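Local coordinates for surface protein VspA (Borrelia turicatae, PDB 1YJG), which is an outer-membrane lipoprotein, present here as its helical core, that probably helps the bacterium evade host immunity, as its expression switches with that of antigenically distinct relatives, at residues A[6-11]-A[148-153]; A[12-17]-A[141-146]; A[57-62]-A[91-96]; A[83-88]-A[137-142]. All blocks are in the same frame, centred on the assembly; numbering follows the deposited sequence.

Contact 1 of 4, residues A[6-11]-A[148-153]; sequences DAVAFA and AAVTAA
The carbonyl oxygen of Ala7 meets two groups: Ala11 N donates the helical hydrogen bond to it at 3.0 Å, and across the interface the methyl CG2 of Val150 rests 3.5 Å from the same O. This lies where helices 2-28 and 129-155, first and last of an antiparallel four-helix bundle, pack near their chain ends. The axes of segments 6-11 and 148-153 come within 8.6 Å, at 160°, a close approach that the alanines make possible, since a side chain of one carbon adds little bulk between two backbones. Val150 carries most of the contact. Its CG1 stands anti to the backbone N (chi1 171°), which puts CG2 beside that N and facing the turn formed by Ala7 and Ala11. The pair Ala11 CB and Val150 CG2, at 3.4 Å, is closer than ordinary van der Waals contact, and how much of that is real is doubtful. The other methyl, CG1, reaches CG2 of Val8 at 4.4 Å along the flank. Ala7 points its CB at the opposite helix, 3.9 Å from Ala149 O, and touches the CB of Ala153 one turn further on. No hydrogen bond joins the two segments; methyls pack on one another and on carbonyl oxygens. Phe10 turns inward against Leu78 and Ile82 of helix 76-98, tying this end to a third helix. On the outward side of helix 129-155, exposed Thr151 folds its hydroxyl back on its own backbone: OG1 donates to Ala148 O at 2.7 Å, from the same face of the carbonyl plane as Ala152 N.

Contact 2 of 4, residues A[12-17]-A[141-146]; sequences KSVKDV and ALLTSA
Val14 and Leu142 cross obliquely, with the forked end of the valine set against the branch point of the leucine: Val14 CG1 lies 3.7 Å from Leu142 CG. Both first torsions put a carbon opposite the backbone N, CG1 for Val14 (chi1 174°) and CG for Leu142 (chi1 -179°). Val14 points across to helix 129-155, and its torsion turns CG1 to the backbone of Leu143 and CG2 to Leu142 and Ala146. CG1 settles 3.6 Å from Leu143 CA, while CG2 packs 3.9 Å from Leu142 CD2 and also touches Ala146 CB. A beta-branched side chain fits well here, short and broad enough to touch Leu142, Leu143 and Ala146 at once, and Ala146 is small enough to let it approach. Leu143 starts off along the flank, but its end bends back to the other helix, where CD1 lies 4.1 Å from Lys15 CA. The aliphatic part of Lys15 runs alongside, its CD 4.2 Å from Leu143 CD2; a lysine suits this margin because its methylenes can cover a leucine while the amine extends beyond. At that margin Lys12 of the second subunit packs on Leu143. On the inner side Leu142 continues onto Leu78 and Ile82, and Val14 onto Leu68, bringing the other two long helices into the same core. The short axes pass at 9.3 Å and 155°, and no hydrogen bond joins the segments. Valine, leucine and alanine packed between antiparallel helices, with lysine at the border, is the arrangement of a four-helix bundle core.

Contact 3 of 4, residues A[57-62]-A[91-96]; sequences VISAVD and SFLTKA
The ring of Phe92 meets Ile58 through its CD2 and CE2 atoms: the methyl CG2 of Ile58 comes obliquely to the ring, 3.7 Å from CD2, and Ile58 CG1 lies 4.0 Å from CE2. The two side chains cross at about a right angle, and CB, CG1 and CG2 of Ile58 all come near the CD2-CE2 bond of the ring. Glu131 of helix 129-155 also touches Phe92. The contact joins helices 48-69 and 76-98, the sequential middle pair of the antiparallel four-helix bundle. Here the short axes diverge more, crossing at 140° with 10.0 Å between them, and larger side chains span the wider interval. Ile58, directed inward, also packs on Ile24 and Leu135, so a single bulky residue reaches all three other long helices.

Leu93, partly exposed, carries the other half of the contact. Its CG stands beside the backbone N, opposite the carbonyl carbon (chi1 -59°), and the two methyls spread over Ile58, Ser59 and Asp62. CD2 lies 4.0 Å from Ile58 CG2 and 3.5 Å from Ser59 OG. That hydroxyl is bonded to Tyr55 O of its own helix, which makes it a tolerable neighbour for a methyl. Asp62 approaches Leu93 CD1 most closely with its CB, at 4.1 Å, while its carboxylate is held by helix 76-98: OD2 in a salt bridge with Lys86 NZ, OD1 by the hydroxyls of Ser89 and Thr90.

Contact 4 of 4, residues A[83-88]-A[137-142]; sequences TTVKNA and TAIDAL
Val85 sends its two methyls to different partners on helix 129-155. With chi1 at -166°, CG1 is opposite the backbone N and touches Ile139 CD1 at 4.1 Å; CG2, beside that N, packs 3.8 Å from Leu142 CD2 and also lies 3.6 Å from Ala138 O. The valine crosses Leu142 at about a right angle and Ile139 at a slant. Ile139 takes a less comfortable shape: its CG1 runs opposite the backbone N (chi1 -165°), which wedges CG2 between that N and the carbonyl carbon. With chi2 at 49°, CD1 turns to the valine; the residue also packs on Val17 and Val21 of helix 2-28.

This is a central, antiparallel helix pair of the four-helix bundle, 8.5 Å apart at the short axes. Such closeness suits Ala138, whose CB comes within 3.8 Å of Val85 CA. Thr84 works at the exposed border, where its two branches suit different surroundings: CG2 reaches Ala138 CB at 4.1 Å, and OG1, set beside its own backbone N, is hydrogen-bonded to Gly80 O one turn earlier.

How the contacts relate
All four contacts belong to one antiparallel bundle of helices 2-28, 48-69, 76-98 and 129-155. Contacts 1 and 2, centres 10 Å apart, follow one another along the pair 2-28 and 129-155; contact 4 shares Ala141 and Leu142 with contact 2 and turns to helix 76-98. Contact 3, about 27 Å from contact 1 between centres, joins 48-69 to 76-98. Along the chain, contact 1 encloses the other three and brings the two ends of the core together, whereas contacts 3 and 4 interlock. Apolar packing of Val17 on Val61 links contacts 2 and 3, and the Asp62-Lys86 salt bridge links 3 and 4, joining them into one bundle; contacts 2 and 3 also touch the second subunit.

Contact 1 of 4, residues A[6-11]-A[148-153]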
loop_
_atom_site.group_PDB
_atom_site.type_symbol
_atom_site.label_atom_id
_atom_site.label_comp_id
_atom_site.label_asym_id
_atom_site.label_seq_id
_atom_site.Cartn_x
_atom_site.Cartn_y
_atom_site.Cartn_z
ATOM N N ASP A 6 22.927 7.704 2.636
ATOM C CA ASP A 6 22.718 6.606 1.709
ATOM C C ASP A 6 21.986 5.441 2.373
ATOM O O ASP A 6 21.189 4.763 1.730
ATOM C CB ASP A 6 24.059 6.140 1.125
ATOM C CG ASP A 6 24.647 7.142 0.129
ATOM O OD1 ASP A 6 25.787 6.927 -0.338
ATOM O OD2 ASP A 6 24.046 8.174 -0.245
ATOM N N ALA A 7 22.249 5.229 3.658
ATOM C CA ALA A 7 21.622 4.161 4.405
ATOM C C ALA A 7 20.166 4.502 4.623
ATOM O O ALA A 7 19.292 3.656 4.451
ATOM C CB ALA A 7 22.321 3.951 5.747
ATOM N N VAL A 8 19.914 5.751 4.993
ATOM C CA VAL A 8 18.557 6.211 5.243
ATOM C C VAL A 8 17.734 6.131 3.954
ATOM O O VAL A 8 16.632 5.593 3.956
ATOM C CB VAL A 8 18.556 7.639 5.813
ATOM C CG1 VAL A 8 17.147 8.274 5.776
ATOM C CG2 VAL A 8 19.109 7.635 7.233
ATOM N N ALA A 9 18.292 6.638 2.858
ATOM C CA ALA A 9 17.613 6.626 1.567
ATOM C C ALA A 9 17.231 5.195 1.153
ATOM O O ALA A 9 16.095 4.930 0.739
ATOM C CB ALA A 9 18.498 7.292 0.500
ATOM N N PHE A 10 18.172 4.271 1.302
ATOM C CA PHE A 10 17.949 2.873 0.950
ATOM C C PHE A 10 16.865 2.244 1.810
ATOM O O PHE A 10 16.023 1.496 1.325
ATOM C CB PHE A 10 19.248 2.077 1.099
ATOM C CG PHE A 10 19.146 0.678 0.592
ATOM C CD1 PHE A 10 19.238 0.413 -0.772
ATOM C CD2 PHE A 10 18.938 -0.374 1.467
ATOM C CE1 PHE A 10 19.116 -0.893 -1.247
ATOM C CE2 PHE A 10 18.825 -1.682 0.998
ATOM C CZ PHE A 10 18.904 -1.944 -0.349
ATOM N N ALA A 11 16.907 2.547 3.099
ATOM C CA ALA A 11 15.940 2.036 4.056
ATOM C C ALA A 11 14.548 2.568 3.730
ATOM O O ALA A 11 13.564 1.859 3.900
ATOM C CB ALA A 11 16.334 2.434 5.460
ATOM N N ALA A 148 19.205 -2.419 9.851
ATOM C CA ALA A 148 20.454 -2.642 10.583
ATOM C C ALA A 148 21.545 -1.707 10.036
ATOM O O ALA A 148 22.371 -1.223 10.803
ATOM C CB ALA A 148 20.900 -4.112 10.518
ATOM N N ALA A 149 21.546 -1.443 8.725
ATOM C CA ALA A 149 22.547 -0.541 8.121
ATOM C C ALA A 149 22.331 0.894 8.595
ATOM O O ALA A 149 23.281 1.673 8.719
ATOM C CB ALA A 149 22.507 -0.606 6.612
ATOM N N VAL A 150 21.075 1.267 8.807
ATOM C CA VAL A 150 20.760 2.602 9.297
ATOM C C VAL A 150 21.318 2.711 10.729
ATOM O O VAL A 150 22.004 3.670 11.059
ATOM C CB VAL A 150 19.221 2.893 9.289
ATOM C CG1 VAL A 150 18.901 4.204 10.018
ATOM C CG2 VAL A 150 18.690 2.954 7.864
ATOM N N THR A 151 21.067 1.701 11.559
ATOM C CA THR A 151 21.546 1.732 12.935
ATOM C C THR A 151 23.069 1.770 13.005
ATOM O O THR A 151 23.606 2.469 13.845
ATOM C CB THR A 151 20.986 0.557 13.790
ATOM O OG1 THR A 151 21.519 -0.692 13.329
ATOM C CG2 THR A 151 19.498 0.420 13.621
ATOM N N ALA A 152 23.755 1.050 12.114
ATOM C CA ALA A 152 25.222 1.025 12.108
ATOM C C ALA A 152 25.808 2.376 11.695
ATOM O O ALA A 152 26.866 2.772 12.185
ATOM C CB ALA A 152 25.748 -0.080 11.192
ATOM N N ALA A 153 25.136 3.075 10.786
ATOM C CA ALA A 153 25.615 4.386 10.343
ATOM C C ALA A 153 25.372 5.397 11.476
ATOM O O ALA A 153 26.187 6.280 11.712
ATOM C CB ALA A 153 24.935 4.812 9.058
#

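Contact 2 of 4, residues A[12-17]-A[141-146]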
loop_
_atom_site.group_PDB
_atom_site.type_symbol
_atom_site.label_atom_id
_atom_site.label_comp_id
_atom_site.label_asym_id
_atom_site.label_seq_id
_atom_site.Cartn_x
_atom_site.Cartn_y
_atom_site.Cartn_z
ATOM N N LYS A 12 14.481 3.814 3.274
ATOM C CA LYS A 12 13.218 4.455 2.915
ATOM C C LYS A 12 12.574 3.716 1.751
ATOM O O LYS A 12 11.368 3.538 1.719
ATOM C CB LYS A 12 13.437 5.893 2.447
ATOM C CG LYS A 12 13.433 6.949 3.521
ATOM C CD LYS A 12 13.848 8.321 2.946
ATOM C CE LYS A 12 12.876 8.829 1.878
ATOM N NZ LYS A 12 13.329 10.099 1.216
ATOM N N SER A 13 13.406 3.330 0.787
ATOM C CA SER A 13 12.973 2.625 -0.405
ATOM C C SER A 13 12.494 1.233 -0.090
ATOM O O SER A 13 11.510 0.769 -0.666
ATOM C CB SER A 13 14.115 2.552 -1.423
ATOM O OG SER A 13 14.347 3.824 -2.006
ATOM N N VAL A 14 13.202 0.560 0.811
ATOM C CA VAL A 14 12.852 -0.790 1.214
ATOM C C VAL A 14 11.577 -0.751 2.060
ATOM O O VAL A 14 10.696 -1.599 1.898
ATOM C CB VAL A 14 14.013 -1.473 1.969
ATOM C CG1 VAL A 14 13.584 -2.833 2.528
ATOM C CG2 VAL A 14 15.208 -1.653 1.038
ATOM N N LYS A 15 11.481 0.233 2.949
ATOM C CA LYS A 15 10.310 0.396 3.816
ATOM C C LYS A 15 9.086 0.558 2.925
ATOM O O LYS A 15 8.042 -0.049 3.162
ATOM C CB LYS A 15 10.474 1.619 4.737
ATOM C CG LYS A 15 9.334 1.859 5.748
ATOM C CD LYS A 15 8.942 0.592 6.536
ATOM C CE LYS A 15 7.796 0.880 7.511
ATOM N NZ LYS A 15 7.485 -0.267 8.381
ATOM N N ASP A 16 9.241 1.379 1.889
ATOM C CA ASP A 16 8.189 1.641 0.928
ATOM C C ASP A 16 7.674 0.325 0.320
ATOM O O ASP A 16 6.481 0.054 0.334
ATOM C CB ASP A 16 8.750 2.558 -0.149
ATOM C CG ASP A 16 7.729 2.971 -1.168
ATOM O OD1 ASP A 16 8.067 2.892 -2.374
ATOM O OD2 ASP A 16 6.593 3.420 -0.860
ATOM N N VAL A 17 8.585 -0.494 -0.201
ATOM C CA VAL A 17 8.216 -1.767 -0.807
ATOM C C VAL A 17 7.582 -2.724 0.230
ATOM O O VAL A 17 6.627 -3.435 -0.068
ATOM C CB VAL A 17 9.441 -2.423 -1.497
ATOM C CG1 VAL A 17 9.165 -3.878 -1.851
ATOM C CG2 VAL A 17 9.824 -1.640 -2.729
ATOM N N ALA A 141 13.214 -9.844 5.280
ATOM C CA ALA A 141 14.667 -9.990 5.395
ATOM C C ALA A 141 15.395 -8.756 4.890
ATOM O O ALA A 141 16.352 -8.288 5.520
ATOM C CB ALA A 141 15.153 -11.249 4.649
ATOM N N LEU A 142 14.951 -8.216 3.759
ATOM C CA LEU A 142 15.602 -7.033 3.217
ATOM C C LEU A 142 15.401 -5.821 4.116
ATOM O O LEU A 142 16.305 -4.993 4.227
ATOM C CB LEU A 142 15.125 -6.734 1.789
ATOM C CG LEU A 142 15.765 -5.520 1.097
ATOM C CD1 LEU A 142 17.270 -5.661 1.008
ATOM C CD2 LEU A 142 15.173 -5.341 -0.281
ATOM N N LEU A 143 14.228 -5.710 4.750
ATOM C CA LEU A 143 13.942 -4.576 5.638
ATOM C C LEU A 143 14.837 -4.668 6.869
ATOM O O LEU A 143 15.403 -3.665 7.309
ATOM C CB LEU A 143 12.456 -4.490 6.050
ATOM C CG LEU A 143 12.064 -3.294 6.948
ATOM C CD1 LEU A 143 12.513 -1.919 6.338
ATOM C CD2 LEU A 143 10.580 -3.258 7.245
ATOM N N THR A 144 14.982 -5.874 7.401
ATOM C CA THR A 144 15.822 -6.079 8.574
ATOM C C THR A 144 17.251 -5.661 8.269
ATOM O O THR A 144 17.861 -4.956 9.055
ATOM C CB THR A 144 15.761 -7.543 9.018
ATOM O OG1 THR A 144 14.445 -7.825 9.483
ATOM C CG2 THR A 144 16.648 -7.801 10.235
ATOM N N SER A 145 17.768 -6.067 7.110
ATOM C CA SER A 145 19.132 -5.717 6.706
ATOM C C SER A 145 19.283 -4.230 6.447
ATOM O O SER A 145 20.312 -3.653 6.759
ATOM C CB SER A 145 19.562 -6.471 5.446
ATOM O OG SER A 145 19.550 -7.856 5.686
ATOM N N ALA A 146 18.257 -3.621 5.864
ATOM C CA ALA A 146 18.283 -2.206 5.568
ATOM C C ALA A 146 18.225 -1.377 6.849
ATOM O O ALA A 146 18.878 -0.351 6.952
ATOM C CB ALA A 146 17.131 -1.840 4.669
#

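Contact 3 of 4, residues A[57-62]-A[91-96]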
loop_
_atom_site.group_PDB
_atom_site.type_symbol
_atom_site.label_atom_id
_atom_site.label_comp_id
_atom_site.label_asym_id
_atom_site.label_seq_id
_atom_site.Cartn_x
_atom_site.Cartn_y
_atom_site.Cartn_z
ATOM N N VAL A 57 -0.388 -3.238 -7.483
ATOM C CA VAL A 57 0.452 -2.881 -6.352
ATOM C C VAL A 57 1.742 -3.709 -6.437
ATOM O O VAL A 57 2.809 -3.178 -6.231
ATOM C CB VAL A 57 -0.264 -3.129 -4.999
ATOM C CG1 VAL A 57 0.714 -3.040 -3.838
ATOM C CG2 VAL A 57 -1.397 -2.126 -4.804
ATOM N N ILE A 58 1.641 -4.999 -6.753
ATOM C CA ILE A 58 2.837 -5.845 -6.849
ATOM C C ILE A 58 3.673 -5.467 -8.068
ATOM O O ILE A 58 4.872 -5.690 -8.060
ATOM C CB ILE A 58 2.497 -7.363 -6.800
ATOM C CG1 ILE A 58 1.805 -7.709 -5.483
ATOM C CG2 ILE A 58 3.760 -8.215 -6.919
ATOM C CD1 ILE A 58 2.538 -7.255 -4.240
ATOM N N SER A 59 3.047 -4.872 -9.090
ATOM C CA SER A 59 3.761 -4.442 -10.295
ATOM C C SER A 59 4.588 -3.231 -9.911
ATOM O O SER A 59 5.707 -3.076 -10.379
ATOM C CB SER A 59 2.816 -4.074 -11.443
ATOM O OG SER A 59 2.227 -5.237 -11.990
ATOM N N ALA A 60 4.029 -2.375 -9.053
ATOM C CA ALA A 60 4.726 -1.171 -8.584
ATOM C C ALA A 60 5.911 -1.618 -7.746
ATOM O O ALA A 60 6.983 -1.037 -7.831
ATOM C CB ALA A 60 3.800 -0.279 -7.765
ATOM N N VAL A 61 5.701 -2.660 -6.940
ATOM C CA VAL A 61 6.748 -3.218 -6.095
ATOM C C VAL A 61 7.910 -3.717 -6.952
ATOM O O VAL A 61 9.073 -3.430 -6.667
ATOM C CB VAL A 61 6.215 -4.405 -5.274
ATOM C CG1 VAL A 61 7.363 -5.253 -4.739
ATOM C CG2 VAL A 61 5.357 -3.918 -4.153
ATOM N N ASP A 62 7.578 -4.463 -8.003
ATOM C CA ASP A 62 8.568 -5.018 -8.929
ATOM C C ASP A 62 9.404 -3.908 -9.596
ATOM O O ASP A 62 10.621 -4.033 -9.723
ATOM C CB ASP A 62 7.875 -5.849 -10.012
ATOM C CG ASP A 62 8.831 -6.791 -10.726
ATOM O OD1 ASP A 62 9.151 -7.865 -10.168
ATOM O OD2 ASP A 62 9.308 -6.539 -11.848
ATOM N N SER A 91 7.560 -13.603 -9.821
ATOM C CA SER A 91 6.865 -14.895 -9.752
ATOM C C SER A 91 5.371 -14.715 -9.544
ATOM O O SER A 91 4.553 -15.382 -10.182
ATOM C CB SER A 91 7.429 -15.741 -8.611
ATOM O OG SER A 91 8.490 -16.545 -9.077
ATOM N N PHE A 92 5.014 -13.825 -8.628
ATOM C CA PHE A 92 3.614 -13.549 -8.347
ATOM C C PHE A 92 2.907 -13.060 -9.611
ATOM O O PHE A 92 1.830 -13.535 -9.951
ATOM C CB PHE A 92 3.465 -12.475 -7.258
ATOM C CG PHE A 92 2.044 -12.062 -7.032
ATOM C CD1 PHE A 92 1.237 -12.782 -6.158
ATOM C CD2 PHE A 92 1.493 -11.007 -7.741
ATOM C CE1 PHE A 92 -0.081 -12.430 -5.963
ATOM C CE2 PHE A 92 0.165 -10.653 -7.555
ATOM C CZ PHE A 92 -0.620 -11.357 -6.668
ATOM N N LEU A 93 3.521 -12.105 -10.300
ATOM C CA LEU A 93 2.944 -11.537 -11.525
ATOM C C LEU A 93 2.795 -12.566 -12.653
ATOM O O LEU A 93 1.762 -12.620 -13.305
ATOM C CB LEU A 93 3.776 -10.344 -12.014
ATOM C CG LEU A 93 3.927 -9.173 -11.043
ATOM C CD1 LEU A 93 4.930 -8.155 -11.604
ATOM C CD2 LEU A 93 2.591 -8.511 -10.763
ATOM N N THR A 94 3.823 -13.381 -12.865
ATOM C CA THR A 94 3.811 -14.408 -13.900
ATOM C C THR A 94 2.728 -15.459 -13.598
ATOM O O THR A 94 1.989 -15.885 -14.490
ATOM C CB THR A 94 5.207 -15.087 -13.983
ATOM O OG1 THR A 94 6.174 -14.164 -14.479
ATOM C CG2 THR A 94 5.238 -16.205 -15.015
ATOM N N LYS A 95 2.644 -15.866 -12.336
ATOM C CA LYS A 95 1.667 -16.857 -11.910
ATOM C C LYS A 95 0.236 -16.336 -12.088
ATOM O O LYS A 95 -0.635 -17.041 -12.597
ATOM C CB LYS A 95 1.938 -17.277 -10.451
ATOM C CG LYS A 95 0.874 -18.178 -9.818
ATOM C CD LYS A 95 0.532 -19.423 -10.659
ATOM C CE LYS A 95 1.674 -20.436 -10.716
ATOM N NZ LYS A 95 1.816 -21.214 -9.458
ATOM N N ALA A 96 0.001 -15.097 -11.684
ATOM C CA ALA A 96 -1.328 -14.505 -11.800
ATOM C C ALA A 96 -1.762 -14.432 -13.270
ATOM O O ALA A 96 -2.890 -14.808 -13.622
ATOM C CB ALA A 96 -1.349 -13.139 -11.158
#

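Contact 4 of 4, residues A[83-88]-A[137-142]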
loop_
_atom_site.group_PDB
_atom_site.type_symbol
_atom_site.label_atom_id
_atom_site.label_comp_id
_atom_site.label_asym_id
_atom_site.label_seq_id
_atom_site.Cartn_x
_atom_site.Cartn_y
_atom_site.Cartn_z
ATOM N N THR A 83 17.386 -9.088 -4.958
ATOM C CA THR A 83 17.065 -9.990 -6.068
ATOM C C THR A 83 16.097 -11.067 -5.618
ATOM O O THR A 83 15.191 -11.421 -6.362
ATOM C CB THR A 83 18.352 -10.604 -6.673
ATOM O OG1 THR A 83 19.107 -9.576 -7.315
ATOM C CG2 THR A 83 18.033 -11.571 -7.820
ATOM N N THR A 84 16.286 -11.577 -4.399
ATOM C CA THR A 84 15.400 -12.588 -3.850
ATOM C C THR A 84 13.992 -11.988 -3.753
ATOM O O THR A 84 12.996 -12.672 -4.048
ATOM C CB THR A 84 15.901 -13.058 -2.487
ATOM O OG1 THR A 84 17.145 -13.738 -2.668
ATOM C CG2 THR A 84 14.973 -14.121 -1.867
ATOM N N VAL A 85 13.902 -10.709 -3.376
ATOM C CA VAL A 85 12.590 -10.055 -3.284
ATOM C C VAL A 85 12.000 -9.893 -4.681
ATOM O O VAL A 85 10.843 -10.232 -4.896
ATOM C CB VAL A 85 12.597 -8.652 -2.621
ATOM C CG1 VAL A 85 11.159 -8.242 -2.281
ATOM C CG2 VAL A 85 13.475 -8.600 -1.362
ATOM N N LYS A 86 12.804 -9.404 -5.626
ATOM C CA LYS A 86 12.332 -9.199 -6.995
ATOM C C LYS A 86 11.979 -10.494 -7.732
ATOM O O LYS A 86 11.159 -10.467 -8.632
ATOM C CB LYS A 86 13.292 -8.349 -7.827
ATOM C CG LYS A 86 12.699 -8.028 -9.203
ATOM C CD LYS A 86 13.236 -6.765 -9.825
ATOM C CE LYS A 86 13.088 -6.794 -11.345
ATOM N NZ LYS A 86 11.837 -7.467 -11.821
ATOM N N ASN A 87 12.601 -11.611 -7.359
ATOM C CA ASN A 87 12.307 -12.899 -7.974
ATOM C C ASN A 87 10.898 -13.272 -7.526
ATOM O O ASN A 87 10.120 -13.813 -8.287
ATOM C CB ASN A 87 13.258 -14.022 -7.494
ATOM C CG ASN A 87 14.681 -13.949 -8.105
ATOM O OD1 ASN A 87 14.936 -13.277 -9.107
ATOM N ND2 ASN A 87 15.609 -14.674 -7.482
ATOM N N ALA A 88 10.580 -12.983 -6.270
ATOM C CA ALA A 88 9.270 -13.300 -5.717
ATOM C C ALA A 88 8.139 -12.476 -6.342
ATOM O O ALA A 88 7.105 -13.030 -6.702
ATOM C CB ALA A 88 9.274 -13.164 -4.190
ATOM N N THR A 137 8.295 -13.049 3.035
ATOM C CA THR A 137 9.476 -13.562 3.719
ATOM C C THR A 137 10.711 -12.810 3.245
ATOM O O THR A 137 11.549 -12.402 4.043
ATOM C CB THR A 137 9.661 -15.055 3.394
ATOM O OG1 THR A 137 8.662 -15.830 4.067
ATOM C CG2 THR A 137 10.985 -15.592 3.933
ATOM N N ALA A 138 10.807 -12.637 1.932
ATOM C CA ALA A 138 11.934 -11.962 1.308
ATOM C C ALA A 138 12.063 -10.492 1.673
ATOM O O ALA A 138 13.172 -10.005 1.913
ATOM C CB ALA A 138 11.843 -12.123 -0.204
ATOM N N ILE A 139 10.938 -9.777 1.695
ATOM C CA ILE A 139 10.957 -8.350 2.016
ATOM C C ILE A 139 11.250 -8.104 3.499
ATOM O O ILE A 139 11.862 -7.088 3.852
ATOM C CB ILE A 139 9.641 -7.636 1.535
ATOM C CG1 ILE A 139 9.815 -6.114 1.521
ATOM C CG2 ILE A 139 8.440 -8.014 2.402
ATOM C CD1 ILE A 139 11.075 -5.611 0.828
ATOM N N ASP A 140 10.810 -9.023 4.362
ATOM C CA ASP A 140 11.050 -8.897 5.798
ATOM C C ASP A 140 12.546 -8.940 5.996
ATOM O O ASP A 140 13.085 -8.179 6.781
ATOM C CB ASP A 140 10.457 -10.069 6.617
ATOM C CG ASP A 140 8.959 -9.965 6.842
ATOM O OD1 ASP A 140 8.365 -8.883 6.662
ATOM O OD2 ASP A 140 8.284 -10.949 7.210
ATOM N N ALA A 141 13.214 -9.844 5.280
ATOM C CA ALA A 141 14.667 -9.990 5.395
ATOM C C ALA A 141 15.395 -8.756 4.890
ATOM O O ALA A 141 16.352 -8.288 5.520
ATOM C CB ALA A 141 15.153 -11.249 4.649
ATOM N N LEU A 142 14.951 -8.216 3.759
ATOM C CA LEU A 142 15.602 -7.033 3.217
ATOM C C LEU A 142 15.401 -5.821 4.116
ATOM O O LEU A 142 16.305 -4.993 4.227
ATOM C CB LEU A 142 15.125 -6.734 1.789
ATOM C CG LEU A 142 15.765 -5.520 1.097
ATOM C CD1 LEU A 142 17.270 -5.661 1.008
ATOM C CD2 LEU A 142 15.173 -5.341 -0.281
#